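Local structure of haloacid dehalogenase-like hydrolase (Klebsiella pneumoniae subsp. pneumoniae, 3PGV) at residues A108-I113 / A185-R190. The protein probably acts as a metal-dependent phosphatase of the Cof family within the haloacid dehalogenase-like hydrolases, and binds a calcium ion. Residues are numbered along the deposited sequence; the frame is centred on the assembly and turned at random.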
loop_
_atom_site.group_PDB
_atom_site.type_symbol
_atom_site.label_atom_id
_atom_site.label_comp_id
_atom_site.label_asym_id
_atom_site.label_seq_id
_atom_site.Cartn_x
_atom_site.Cartn_y
_atom_site.Cartn_z
ATOM N N ALA A 108 12.522 5.096 16.444
ATOM C CA ALA A 108 13.851 5.629 16.776
ATOM C C ALA A 108 14.965 4.694 16.330
ATOM O O ALA A 108 15.959 5.158 15.754
ATOM C CB ALA A 108 13.951 5.894 18.270
ATOM N N ASP A 109 14.783 3.358 16.545
ATOM C CA ASP A 109 15.764 2.350 16.132
ATOM C C ASP A 109 15.805 2.188 14.623
ATOM O O ASP A 109 16.884 2.091 14.054
ATOM C CB ASP A 109 15.488 0.996 16.816
ATOM C CG ASP A 109 15.746 1.000 18.324
ATOM O OD1 ASP A 109 16.543 1.848 18.791
ATOM O OD2 ASP A 109 15.185 0.127 19.025
ATOM N N LEU A 110 14.627 2.173 13.967
ATOM C CA LEU A 110 14.526 2.048 12.503
ATOM C C LEU A 110 15.225 3.182 11.788
ATOM O O LEU A 110 15.769 2.980 10.696
ATOM C CB LEU A 110 13.053 1.987 12.063
ATOM C CG LEU A 110 12.314 0.675 12.370
ATOM C CD1 LEU A 110 10.828 0.816 12.087
ATOM C CD2 LEU A 110 12.899 -0.487 11.570
ATOM N N PHE A 111 15.241 4.391 12.410
ATOM C CA PHE A 111 15.896 5.578 11.828
ATOM C C PHE A 111 17.396 5.363 11.618
ATOM O O PHE A 111 17.991 6.009 10.755
ATOM C CB PHE A 111 15.695 6.796 12.732
ATOM C CG PHE A 111 14.292 7.340 12.837
ATOM C CD1 PHE A 111 13.286 6.890 11.987
ATOM C CD2 PHE A 111 13.993 8.367 13.725
ATOM C CE1 PHE A 111 11.986 7.395 12.088
ATOM C CE2 PHE A 111 12.695 8.877 13.819
ATOM C CZ PHE A 111 11.700 8.389 12.994
ATOM N N GLU A 112 18.016 4.474 12.429
ATOM C CA GLU A 112 19.463 4.335 12.501
ATOM C C GLU A 112 19.961 2.906 12.314
ATOM O O GLU A 112 21.168 2.691 12.296
ATOM C CB GLU A 112 19.967 4.897 13.857
ATOM C CG GLU A 112 19.699 6.394 14.037
ATOM C CD GLU A 112 20.297 7.256 12.932
ATOM O OE1 GLU A 112 21.482 7.042 12.588
ATOM O OE2 GLU A 112 19.578 8.136 12.406
ATOM N N ILE A 113 19.043 1.919 12.199
ATOM C CA ILE A 113 19.422 0.499 12.145
ATOM C C ILE A 113 20.476 0.184 11.064
ATOM O O ILE A 113 21.392 -0.610 11.313
ATOM C CB ILE A 113 18.179 -0.454 12.106
ATOM C CG1 ILE A 113 18.588 -1.919 12.415
ATOM C CG2 ILE A 113 17.404 -0.335 10.776
ATOM C CD1 ILE A 113 17.391 -2.925 12.660
ATOM N N ALA A 185 12.653 -10.908 13.656
ATOM C CA ALA A 185 13.121 -11.586 14.874
ATOM C C ALA A 185 13.264 -10.589 16.037
ATOM O O ALA A 185 13.003 -10.944 17.183
ATOM C CB ALA A 185 14.453 -12.287 14.608
ATOM N N ARG A 186 13.674 -9.341 15.731
ATOM C CA ARG A 186 13.892 -8.306 16.741
ATOM C C ARG A 186 12.589 -7.814 17.403
ATOM O O ARG A 186 12.555 -7.646 18.622
ATOM C CB ARG A 186 14.674 -7.128 16.138
ATOM C CG ARG A 186 14.939 -6.001 17.115
ATOM C CD ARG A 186 15.911 -5.004 16.550
ATOM N NE ARG A 186 16.083 -3.882 17.463
ATOM C CZ ARG A 186 17.083 -3.017 17.394
ATOM N NH1 ARG A 186 18.027 -3.158 16.472
ATOM N NH2 ARG A 186 17.165 -2.020 18.261
ATOM N N TRP A 187 11.512 -7.632 16.612
ATOM C CA TRP A 187 10.288 -7.011 17.119
ATOM C C TRP A 187 9.020 -7.864 17.123
ATOM O O TRP A 187 8.060 -7.522 17.837
ATOM C CB TRP A 187 10.044 -5.670 16.435
ATOM C CG TRP A 187 11.056 -4.632 16.814
ATOM C CD1 TRP A 187 11.253 -4.090 18.054
ATOM C CD2 TRP A 187 11.957 -3.953 15.931
ATOM N NE1 TRP A 187 12.239 -3.132 18.001
ATOM C CE2 TRP A 187 12.663 -2.999 16.703
ATOM C CE3 TRP A 187 12.218 -4.035 14.549
ATOM C CZ2 TRP A 187 13.635 -2.161 16.151
ATOM C CZ3 TRP A 187 13.181 -3.201 13.999
ATOM C CH2 TRP A 187 13.898 -2.295 14.800
ATOM N N GLY A 188 8.987 -8.921 16.311
ATOM C CA GLY A 188 7.829 -9.815 16.243
ATOM C C GLY A 188 6.527 -9.115 15.900
ATOM O O GLY A 188 6.462 -8.346 14.929
ATOM N N ASP A 189 5.486 -9.346 16.735
ATOM C CA ASP A 189 4.134 -8.757 16.606
ATOM C C ASP A 189 4.132 -7.224 16.539
ATOM O O ASP A 189 3.140 -6.642 16.101
ATOM C CB ASP A 189 3.253 -9.194 17.801
ATOM C CG ASP A 189 2.783 -10.623 17.738
ATOM O OD1 ASP A 189 3.103 -11.312 16.737
ATOM O OD2 ASP A 189 2.065 -11.054 18.673
ATOM N N ARG A 190 5.170 -6.573 17.106
ATOM C CA ARG A 190 5.225 -5.110 17.210
ATOM C C ARG A 190 5.428 -4.399 15.855
ATOM O O ARG A 190 5.231 -3.179 15.766
ATOM C CB ARG A 190 6.297 -4.677 18.209
ATOM C CG ARG A 190 6.067 -5.182 19.614
ATOM C CD ARG A 190 7.030 -4.535 20.585
ATOM N NE ARG A 190 6.767 -3.101 20.721
ATOM C CZ ARG A 190 7.686 -2.208 21.064
ATOM N NH1 ARG A 190 8.941 -2.582 21.262
ATOM N NH2 ARG A 190 7.373 -0.930 21.150
HETATM O O HOH W 1 12.871 -1.499 20.201
#
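Asp109 meets Arg186 and Trp187 in a surface contact between two helices of the cap domain, a salt bridge laid beside an apolar patch where the last part of helix 104-110 and the residues following it face the end of helix 173-187. The ion pair is made through a single oxygen-nitrogen pair: Asp109 OD2 lies 3.0 Å from Arg186 NH2, whereas OD1 stays 4.0 Å from that nitrogen, and the carboxylate and guanidinium planes are 47° apart, which argues against a flat two-pronged pairing. Arg186 spans the gap because its CG is anti to the backbone N (chi1 180°) and the chain then runs extended to NE. On the way its CG sits 3.7 Å above the Trp187 ring plane, over the centre.

The indole in turn offers its rim to Asp109, with CZ2 3.7 Å from Asp109 CB and the ring and carboxylate planes only 19° apart. In that shared orientation one water bridges the pair, accepting from Trp187 NE1 at 2.8 Å and donating to Asp109 OD2. The far end of the six-membered ring is apolar: Leu110 CD2 approaches CZ3 of Trp187 to 3.7 Å, and Ile113 CD1 reaches CH2. Leu110 and Ile113 both also touch Met183 of helix 173-187 and Phe168 of strand 163-169, so the patch continues onto the cap sheet.

Asp109 OD2 thus pairs with the guanidinium and accepts from the water, which would probably favour the ionised carboxylate, while the indole N-H is satisfied through solvent and its CZ3 and CH2 carbons pack against the Leu110 and Ile113 methyls.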